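Local coordinates for glycosyl hydrolase, family 31/fibronectin type III domain protein (Clostridium perfringens, PDB 4LQR), which is probably a carbohydrate-binding, F5/8 type C (discoidin-like) beta-sandwich module of a family 31 glycoside hydrolase, at residues Ile79-Arg84 with Ala157-Leu162; Lys25-Tyr30 with Thr67-Lys72; Asp60-Ser65 with Thr152-Ala157. One frame throughout, in Å; residues are numbered along the deposited sequence. Where two conformers were deposited one is given.

Interaction 1 of 3, residues Ile79-Arg84 with Ala157-Leu162; sequences IDYLPR and ASAAEL. With CA (calcium ion), chain B.
L82 and E161 form the hydrogen-bonded pair of an antiparallel bridge that carries a classic beta bulge, in which A160 and E161 both face L82. The evidence is in the backbone bonds. L82 N reaches E161 O over 2.8 Å with an N-H...O angle of 165°, whereas L82 O takes A160 N at 2.9 Å and E161 N only weakly at 3.5 Å. Beside the bulge the L82 side chain crosses that of E161 obliquely, and its CD2 lies 4.0 Å from A160 CB.

Y81 and L162, the neighbouring non-hydrogen-bonded pair, put their side chains on the other side of the sheet. With CG anti to the backbone N (chi1 169°), the Y81 ring runs along the partner strand toward S158. L162 CD2 meets the edge of this ring at CD1, and Y81 OH donates to S158 O over 2.7 Å, tilted 28° from the carbonyl plane. That bond fixes the far end of the ring. Where the strands part, a water bridges them, accepting from R84 N and donating to S158 OG; S158 OG is also hydrogen-bonded to N89.

Further out, the bulge coincides with a metal site: two consecutive residues reach one calcium ion, and N42, D45, D47 and T50 complete the coordination. The E161 carboxylate is also hydrogen-bonded to G46. A bend at chi2 turns this carboxylate back toward A160 O, and the ion lies 2.4 Å from E161 OE2 and 2.4 Å from A160 O.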
loop_
_atom_site.group_PDB
_atom_site.type_symbol
_atom_site.label_atom_id
_atom_site.label_comp_id
_atom_site.label_asym_id
_atom_site.label_seq_id
_atom_site.Cartn_x
_atom_site.Cartn_y
_atom_site.Cartn_z
ATOM N N ILE A 79 0.366 8.283 3.047
ATOM C CA ILE A 79 1.017 7.422 1.993
ATOM C C ILE A 79 0.179 7.548 0.760
ATOM O O ILE A 79 -1.052 7.842 0.868
ATOM C CB ILE A 79 1.189 5.917 2.398
ATOM C CG1 ILE A 79 -0.169 5.271 2.528
ATOM C CG2 ILE A 79 2.007 5.828 3.729
ATOM C CD1 ILE A 79 -0.043 3.762 2.653
ATOM N N ASP A 80 0.834 7.383 -0.389
ATOM C CA ASP A 80 0.078 7.299 -1.653
ATOM C C ASP A 80 0.128 5.876 -2.120
ATOM O O ASP A 80 1.186 5.248 -2.133
ATOM C CB ASP A 80 0.619 8.192 -2.748
ATOM C CG ASP A 80 0.424 9.674 -2.481
ATOM O OD1 ASP A 80 -0.301 10.033 -1.584
ATOM O OD2 ASP A 80 1.073 10.483 -3.218
ATOM N N TYR A 81 -1.023 5.385 -2.542
ATOM C CA TYR A 81 -1.085 4.030 -3.130
ATOM C C TYR A 81 -1.142 4.181 -4.649
ATOM O O TYR A 81 -2.076 4.867 -5.175
ATOM C CB TYR A 81 -2.400 3.360 -2.644
ATOM C CG TYR A 81 -2.756 2.072 -3.354
ATOM C CD1 TYR A 81 -2.140 0.867 -2.949
ATOM C CD2 TYR A 81 -3.638 2.032 -4.431
ATOM C CE1 TYR A 81 -2.471 -0.366 -3.587
ATOM C CE2 TYR A 81 -3.945 0.798 -5.099
ATOM C CZ TYR A 81 -3.381 -0.370 -4.625
ATOM O OH TYR A 81 -3.698 -1.577 -5.281
ATOM N N LEU A 82 -0.181 3.514 -5.323
ATOM C CA LEU A 82 -0.220 3.533 -6.811
ATOM C C LEU A 82 -0.712 2.141 -7.261
ATOM O O LEU A 82 -0.021 1.170 -7.010
ATOM C CB LEU A 82 1.181 3.798 -7.389
ATOM C CG LEU A 82 1.111 3.927 -8.956
ATOM C CD1 LEU A 82 0.356 5.193 -9.397
ATOM C CD2 LEU A 82 2.617 3.963 -9.454
ATOM N N PRO A 83 -1.901 2.073 -7.884
ATOM C CA PRO A 83 -2.411 0.781 -8.471
ATOM C C PRO A 83 -1.517 0.293 -9.558
ATOM O O PRO A 83 -0.839 1.055 -10.201
ATOM C CB PRO A 83 -3.776 1.159 -9.043
ATOM C CG PRO A 83 -4.122 2.499 -8.412
ATOM C CD PRO A 83 -2.812 3.201 -8.223
ATOM N N ARG A 84 -1.480 -1.032 -9.752
ATOM C CA ARG A 84 -0.813 -1.624 -10.927
ATOM C C ARG A 84 -1.345 -0.846 -12.164
ATOM O O ARG A 84 -2.522 -0.606 -12.341
ATOM C CB ARG A 84 -1.362 -3.050 -10.905
ATOM C CG ARG A 84 -0.818 -3.909 -11.981
ATOM C CD ARG A 84 -1.396 -5.304 -11.713
ATOM N NE ARG A 84 -0.694 -6.206 -12.631
ATOM C CZ ARG A 84 -0.907 -7.509 -12.614
ATOM N NH1 ARG A 84 -1.790 -8.131 -11.798
ATOM N NH2 ARG A 84 -0.223 -8.276 -13.431
ATOM N N ALA A 157 -4.315 -8.996 -3.699
ATOM C CA ALA A 157 -3.970 -7.535 -3.772
ATOM C C ALA A 157 -2.679 -7.354 -4.523
ATOM O O ALA A 157 -1.772 -8.201 -4.514
ATOM C CB ALA A 157 -3.856 -6.955 -2.361
ATOM N N SER A 158 -2.565 -6.171 -5.102
ATOM C CA SER A 158 -1.302 -5.746 -5.706
ATOM C C SER A 158 -1.064 -4.317 -5.347
ATOM O O SER A 158 -2.000 -3.614 -4.929
ATOM C CB SER A 158 -1.254 -5.985 -7.273
ATOM O OG SER A 158 -2.339 -5.234 -7.894
ATOM N N ALA A 159 0.210 -3.880 -5.536
ATOM C CA ALA A 159 0.529 -2.449 -5.361
ATOM C C ALA A 159 1.749 -2.197 -6.231
ATOM O O ALA A 159 2.759 -2.900 -6.043
ATOM C CB ALA A 159 0.870 -2.119 -3.889
ATOM N N ALA A 160 1.704 -1.120 -7.043
ATOM C CA ALA A 160 2.892 -0.770 -7.823
ATOM C C ALA A 160 3.871 0.035 -6.958
ATOM O O ALA A 160 5.057 -0.181 -7.040
ATOM C CB ALA A 160 2.510 0.008 -9.089
ATOM N N GLU A 161 3.354 0.955 -6.135
ATOM C CA GLU A 161 4.172 1.724 -5.205
ATOM C C GLU A 161 3.343 2.136 -4.028
ATOM O O GLU A 161 2.148 2.434 -4.151
ATOM C CB GLU A 161 4.653 3.041 -5.909
ATOM C CG GLU A 161 5.891 2.776 -6.810
ATOM C CD GLU A 161 7.097 2.178 -6.045
ATOM O OE1 GLU A 161 7.605 2.836 -5.078
ATOM O OE2 GLU A 161 7.600 1.087 -6.325
ATOM N N LEU A 162 4.040 2.290 -2.902
ATOM C CA LEU A 162 3.518 2.947 -1.694
ATOM C C LEU A 162 4.492 4.069 -1.420
ATOM O O LEU A 162 5.666 3.833 -1.123
ATOM C CB LEU A 162 3.411 1.989 -0.487
ATOM C CG LEU A 162 2.572 0.753 -0.697
ATOM C CD1 LEU A 162 2.698 -0.088 0.561
ATOM C CD2 LEU A 162 1.115 1.133 -0.939
HETATM CA CA CA B . 7.273 -0.831 -7.644
HETATM O O HOH W 1 -2.726 -2.565 -7.764
#

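Interaction 2 of 3, residues Lys25-Tyr30 with Thr67-Lys72; sequences KLEAIY and TIKLDK. With CA (calcium ion), chain C.
K25 lies against D71 at one end of the antiparallel pairing at the edge of the five-stranded sheet, its CB 3.4 Å from D71 OD1; that carboxylate oxygen is hydrogen-bonded to Y74. L26 comes next, its CB touching I68 CG2 and its CG 3.8 Å from L70 CD2, the two leucines side by side and pointing the same way. Its carbonyl turns from the partner strand to a calcium ion 2.3 Å from L26 O; the ion also binds three waters and the carbonyls of S23 and V44.

E27 and K69 exchange two nearly straight bonds: E27 N to K69 O at 2.9 Å and K69 N to E27 O at 2.7 Å. A28 shares the leucine side, its CB 3.9 Å from I68 CD1. The register then slips by one in a classic beta bulge: I29 N donates to T67 O, and Y30 O accepts from T67 N, each over 2.9 Å. I29 holds CG1 between N and carbonyl carbon (chi1 56°), which sets it beside T67 CG2.

Strand 26-31 is the outermost strand of its five-stranded sheet; strand 64-70 continues it to strand 140-148, while L26, I68 and L70 pack on F164 of the opposing sheet.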
loop_
_atom_site.group_PDB
_atom_site.type_symbol
_atom_site.label_atom_id
_atom_site.label_comp_id
_atom_site.label_asym_id
_atom_site.label_seq_id
_atom_site.Cartn_x
_atom_site.Cartn_y
_atom_site.Cartn_z
ATOM N N LYS A 25 14.695 4.175 1.432
ATOM C CA LYS A 25 14.416 4.256 2.876
ATOM C C LYS A 25 13.309 3.332 3.327
ATOM O O LYS A 25 13.044 3.243 4.547
ATOM C CB LYS A 25 14.110 5.664 3.315
ATOM C CG LYS A 25 15.460 6.493 3.103
ATOM C CD LYS A 25 15.126 7.875 3.120
ATOM C CE LYS A 25 16.395 8.702 2.769
ATOM N NZ LYS A 25 17.689 8.519 3.540
ATOM N N LEU A 26 12.710 2.610 2.360
ATOM C CA LEU A 26 11.537 1.739 2.676
ATOM C C LEU A 26 11.900 0.329 2.379
ATOM O O LEU A 26 12.264 -0.008 1.226
ATOM C CB LEU A 26 10.384 2.134 1.769
ATOM C CG LEU A 26 9.563 3.369 2.153
ATOM C CD1 LEU A 26 10.489 4.596 2.307
ATOM C CD2 LEU A 26 8.499 3.569 1.071
ATOM N N GLU A 27 11.813 -0.530 3.402
ATOM C CA GLU A 27 12.118 -1.970 3.235
ATOM C C GLU A 27 10.841 -2.735 3.490
ATOM O O GLU A 27 10.261 -2.678 4.569
ATOM C CB GLU A 27 13.225 -2.427 4.208
ATOM C CG GLU A 27 13.579 -3.881 4.049
ATOM C CD GLU A 27 14.495 -4.390 5.136
ATOM O OE1 GLU A 27 14.874 -3.646 6.069
ATOM O OE2 GLU A 27 14.720 -5.636 5.122
ATOM N N ALA A 28 10.398 -3.535 2.512
ATOM C CA ALA A 28 9.246 -4.433 2.771
ATOM C C ALA A 28 9.757 -5.667 3.524
ATOM O O ALA A 28 10.537 -6.479 2.982
ATOM C CB ALA A 28 8.606 -4.879 1.459
ATOM N N ILE A 29 9.335 -5.799 4.775
ATOM C CA ILE A 29 9.898 -6.865 5.619
ATOM C C ILE A 29 8.905 -8.004 5.804
ATOM O O ILE A 29 9.304 -9.076 6.311
ATOM C CB ILE A 29 10.247 -6.333 7.032
ATOM C CG1 ILE A 29 9.051 -5.687 7.740
ATOM C CG2 ILE A 29 11.392 -5.335 6.966
ATOM C CD1 ILE A 29 9.221 -5.565 9.242
ATOM N N TYR A 30 7.668 -7.843 5.385
ATOM C CA TYR A 30 6.705 -8.937 5.561
ATOM C C TYR A 30 5.616 -8.779 4.540
ATOM O O TYR A 30 5.184 -7.636 4.259
ATOM C CB TYR A 30 6.016 -8.871 6.959
ATOM C CG TYR A 30 4.846 -9.821 7.208
ATOM C CD1 TYR A 30 5.100 -11.134 7.652
ATOM C CD2 TYR A 30 3.506 -9.429 6.902
ATOM C CE1 TYR A 30 4.028 -12.041 7.833
ATOM C CE2 TYR A 30 2.444 -10.363 7.075
ATOM C CZ TYR A 30 2.739 -11.663 7.485
ATOM O OH TYR A 30 1.739 -12.578 7.679
ATOM N N THR A 67 4.085 -5.142 5.181
ATOM C CA THR A 67 4.685 -4.342 6.264
ATOM C C THR A 67 5.977 -3.736 5.786
ATOM O O THR A 67 6.846 -4.431 5.294
ATOM C CB THR A 67 4.872 -5.206 7.514
ATOM O OG1 THR A 67 3.564 -5.692 7.840
ATOM C CG2 THR A 67 5.387 -4.364 8.633
ATOM N N ILE A 68 6.034 -2.411 5.875
ATOM C CA ILE A 68 7.201 -1.654 5.451
ATOM C C ILE A 68 7.954 -1.084 6.678
ATOM O O ILE A 68 7.335 -0.501 7.591
ATOM C CB ILE A 68 6.717 -0.425 4.628
ATOM C CG1 ILE A 68 5.753 -0.844 3.482
ATOM C CG2 ILE A 68 7.901 0.416 4.107
ATOM C CD1 ILE A 68 6.349 -1.941 2.576
ATOM N N LYS A 69 9.273 -1.298 6.703
ATOM C CA LYS A 69 10.175 -0.710 7.735
ATOM C C LYS A 69 10.855 0.504 7.158
ATOM O O LYS A 69 11.430 0.412 6.065
ATOM C CB LYS A 69 11.224 -1.729 8.090
ATOM C CG LYS A 69 12.211 -1.136 9.148
ATOM C CD LYS A 69 13.279 -2.175 9.452
ATOM C CE LYS A 69 14.235 -1.501 10.442
ATOM N NZ LYS A 69 15.335 -2.470 10.880
ATOM N N LEU A 70 10.800 1.617 7.845
ATOM C CA LEU A 70 11.553 2.832 7.363
ATOM C C LEU A 70 12.930 2.864 8.018
ATOM O O LEU A 70 13.200 2.084 8.913
ATOM C CB LEU A 70 10.793 4.079 7.853
ATOM C CG LEU A 70 9.315 4.095 7.341
ATOM C CD1 LEU A 70 8.681 5.403 7.774
ATOM C CD2 LEU A 70 9.171 3.941 5.861
ATOM N N ASP A 71 13.813 3.736 7.544
ATOM C CA ASP A 71 15.173 3.703 8.064
ATOM C C ASP A 71 15.332 4.270 9.499
ATOM O O ASP A 71 16.368 4.018 10.105
ATOM C CB ASP A 71 16.065 4.463 7.049
ATOM C CG ASP A 71 15.685 5.930 6.971
ATOM O OD1 ASP A 71 14.576 6.308 6.635
ATOM O OD2 ASP A 71 16.604 6.842 7.147
ATOM N N LYS A 72 14.312 4.979 9.949
ATOM C CA LYS A 72 14.274 5.590 11.316
ATOM C C LYS A 72 12.818 5.920 11.553
ATOM O O LYS A 72 11.990 5.729 10.654
ATOM C CB LYS A 72 15.135 6.880 11.474
ATOM C CG LYS A 72 14.748 7.955 10.456
ATOM C CD LYS A 72 15.560 9.209 10.775
ATOM C CE LYS A 72 15.047 10.233 9.804
ATOM N NZ LYS A 72 15.776 11.520 9.980
HETATM CA CA CA C . 12.723 0.333 -1.046
HETATM O O HOH W 2 14.900 -0.556 -0.406
HETATM O O HOH W 3 12.202 -1.995 -2.000
HETATM O O HOH W 4 14.035 0.979 -2.988
#

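Interaction 3 of 3, residues Asp60-Ser65 with Thr152-Ala157; sequences DKLPVS and TNNKYA
K155 NZ is gripped by two main-chain carbonyls: it donates to D60 O over 2.8 Å and to Q57 O as well, with a weak third bond to A58 O. The D60 oxygen receives it at a C=O...N angle of 143°, tilted 23° from the carbonyl plane. The lysine gets there by an extended chain that bends only at its last torsion (chi4 77°); the aliphatic chain passes the D60 oxygen, CG and CE each 3.6 Å from D60 O. The D60 carboxylate is engaged elsewhere, with Q57 N.

L62 supplies the apolar half. Its two methyls lie along one side of the N154-K155 backbone: CD1 lies 3.5 Å from N154 CA, and CD2 3.7 Å from K155 O. N154 OD1 is hydrogen-bonded to T148 N. Deeper in, V64 CG2 meets A157 CB at 3.6 Å, a methyl-to-methyl contact where the loops give way to strands.

The contact therefore joins the approach to strand 64-70 with the loop that leaves strand 140-148 and leads into strand 158-166. V64 pairs through its backbone with A145, and L62 and A157 both pack on strand 140-148, which lies next to strand 64-70 in the five-stranded sheet.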
loop_
_atom_site.group_PDB
_atom_site.type_symbol
_atom_site.label_atom_id
_atom_site.label_comp_id
_atom_site.label_asym_id
_atom_site.label_seq_id
_atom_site.Cartn_x
_atom_site.Cartn_y
_atom_site.Cartn_z
ATOM N N ASP A 60 -5.845 -19.078 -1.209
ATOM C CA ASP A 60 -5.504 -17.647 -0.976
ATOM C C ASP A 60 -6.714 -16.791 -0.954
ATOM O O ASP A 60 -7.725 -17.050 -1.652
ATOM C CB ASP A 60 -4.560 -17.192 -2.081
ATOM C CG ASP A 60 -3.243 -17.814 -1.937
ATOM O OD1 ASP A 60 -2.684 -17.589 -0.853
ATOM O OD2 ASP A 60 -2.719 -18.514 -2.817
ATOM N N LYS A 61 -6.677 -15.711 -0.168
ATOM C CA LYS A 61 -7.865 -14.910 0.099
ATOM C C LYS A 61 -7.431 -13.595 0.745
ATOM O O LYS A 61 -6.277 -13.472 1.087
ATOM C CB LYS A 61 -8.814 -15.649 1.069
ATOM C CG LYS A 61 -10.058 -14.853 1.300
ATOM C CD LYS A 61 -10.487 -14.103 0.035
ATOM C CE LYS A 61 -11.422 -13.022 0.273
ATOM N NZ LYS A 61 -11.849 -12.422 1.548
ATOM N N LEU A 62 -8.364 -12.661 0.833
ATOM C CA LEU A 62 -8.197 -11.471 1.666
ATOM C C LEU A 62 -8.622 -11.796 3.092
ATOM O O LEU A 62 -9.432 -12.715 3.324
ATOM C CB LEU A 62 -9.013 -10.311 1.149
ATOM C CG LEU A 62 -8.685 -9.845 -0.286
ATOM C CD1 LEU A 62 -9.487 -8.615 -0.663
ATOM C CD2 LEU A 62 -7.121 -9.631 -0.440
ATOM N N PRO A 63 -8.161 -11.029 4.061
ATOM C CA PRO A 63 -7.196 -9.890 3.880
ATOM C C PRO A 63 -5.772 -10.352 3.674
ATOM O O PRO A 63 -5.400 -11.476 3.991
ATOM C CB PRO A 63 -7.307 -9.105 5.201
ATOM C CG PRO A 63 -7.685 -10.195 6.235
ATOM C CD PRO A 63 -8.578 -11.208 5.465
ATOM N N VAL A 64 -4.991 -9.473 3.032
ATOM C CA VAL A 64 -3.535 -9.678 2.981
ATOM C C VAL A 64 -2.899 -8.359 3.403
ATOM O O VAL A 64 -3.512 -7.281 3.228
ATOM C CB VAL A 64 -2.957 -10.061 1.556
ATOM C CG1 VAL A 64 -3.437 -11.488 1.200
ATOM C CG2 VAL A 64 -3.386 -9.065 0.493
ATOM N N SER A 65 -1.706 -8.474 3.986
ATOM C CA SER A 65 -0.972 -7.274 4.480
ATOM C C SER A 65 0.420 -7.247 3.926
ATOM O O SER A 65 1.006 -8.303 3.643
ATOM C CB SER A 65 -0.873 -7.318 6.011
ATOM O OG SER A 65 -2.151 -7.352 6.650
ATOM N N THR A 152 -10.825 -12.395 -10.367
ATOM C CA THR A 152 -11.616 -12.785 -9.190
ATOM C C THR A 152 -11.451 -11.597 -8.217
ATOM O O THR A 152 -10.327 -11.172 -7.985
ATOM C CB THR A 152 -11.012 -14.029 -8.533
ATOM O OG1 THR A 152 -11.083 -15.111 -9.484
ATOM C CG2 THR A 152 -11.755 -14.420 -7.257
ATOM N N ASN A 153 -12.556 -11.040 -7.780
ATOM C CA ASN A 153 -12.527 -9.922 -6.773
ATOM C C ASN A 153 -12.325 -10.476 -5.391
ATOM O O ASN A 153 -12.560 -11.632 -5.078
ATOM C CB ASN A 153 -13.816 -9.146 -6.808
ATOM C CG ASN A 153 -14.058 -8.559 -8.177
ATOM O OD1 ASN A 153 -13.409 -7.644 -8.591
ATOM N ND2 ASN A 153 -14.870 -9.272 -9.002
ATOM N N ASN A 154 -11.778 -9.595 -4.547
ATOM C CA ASN A 154 -11.616 -9.850 -3.108
ATOM C C ASN A 154 -10.893 -11.131 -2.817
ATOM O O ASN A 154 -11.280 -11.914 -1.954
ATOM C CB ASN A 154 -12.999 -9.808 -2.395
ATOM C CG ASN A 154 -13.638 -8.454 -2.495
ATOM O OD1 ASN A 154 -12.991 -7.451 -2.292
ATOM N ND2 ASN A 154 -14.878 -8.387 -2.966
ATOM N N LYS A 155 -9.779 -11.356 -3.528
ATOM C CA LYS A 155 -8.963 -12.559 -3.357
ATOM C C LYS A 155 -7.476 -12.257 -3.229
ATOM O O LYS A 155 -6.776 -12.827 -2.368
ATOM C CB LYS A 155 -9.151 -13.520 -4.571
ATOM C CG LYS A 155 -8.411 -14.810 -4.376
ATOM C CD LYS A 155 -8.748 -15.824 -5.511
ATOM C CE LYS A 155 -7.950 -17.087 -5.269
ATOM N NZ LYS A 155 -8.532 -17.936 -4.177
ATOM N N TYR A 156 -7.031 -11.312 -4.050
ATOM C CA TYR A 156 -5.611 -10.978 -4.028
ATOM C C TYR A 156 -5.472 -9.477 -4.144
ATOM O O TYR A 156 -6.337 -8.738 -4.639
ATOM C CB TYR A 156 -4.817 -11.693 -5.193
ATOM C CG TYR A 156 -5.546 -11.735 -6.487
ATOM C CD1 TYR A 156 -5.634 -10.565 -7.284
ATOM C CD2 TYR A 156 -6.226 -12.882 -6.907
ATOM C CE1 TYR A 156 -6.337 -10.573 -8.492
ATOM C CE2 TYR A 156 -6.901 -12.886 -8.140
ATOM C CZ TYR A 156 -6.984 -11.723 -8.891
ATOM O OH TYR A 156 -7.681 -11.806 -10.121
ATOM N N ALA A 157 -4.315 -8.996 -3.699
ATOM C CA ALA A 157 -3.970 -7.535 -3.772
ATOM C C ALA A 157 -2.679 -7.354 -4.523
ATOM O O ALA A 157 -1.772 -8.201 -4.514
ATOM C CB ALA A 157 -3.856 -6.955 -2.361
#

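In the fold
The three contacts sample both sheets of one beta-sandwich. Interaction 1 lies in the four-stranded sheet and interaction 2 at the edge of the five-stranded one, their centres about 15 Å apart; they meet through packing, L162 CD1 lying 4.3 Å from I68 CG1. Interaction 3 shares A157 with interaction 1 and strand 64-70 with interaction 2, their centres about 15 and 22 Å away respectively. Each of the first two contacts holds its own calcium ion, and the loop residues N42 to T50 supply ligands to both, V44 to one and N42, D45, D47 and T50 to the other. Interaction 3 is remote from the metals, the A157 side chain lying about 14 Å from a calcium ion.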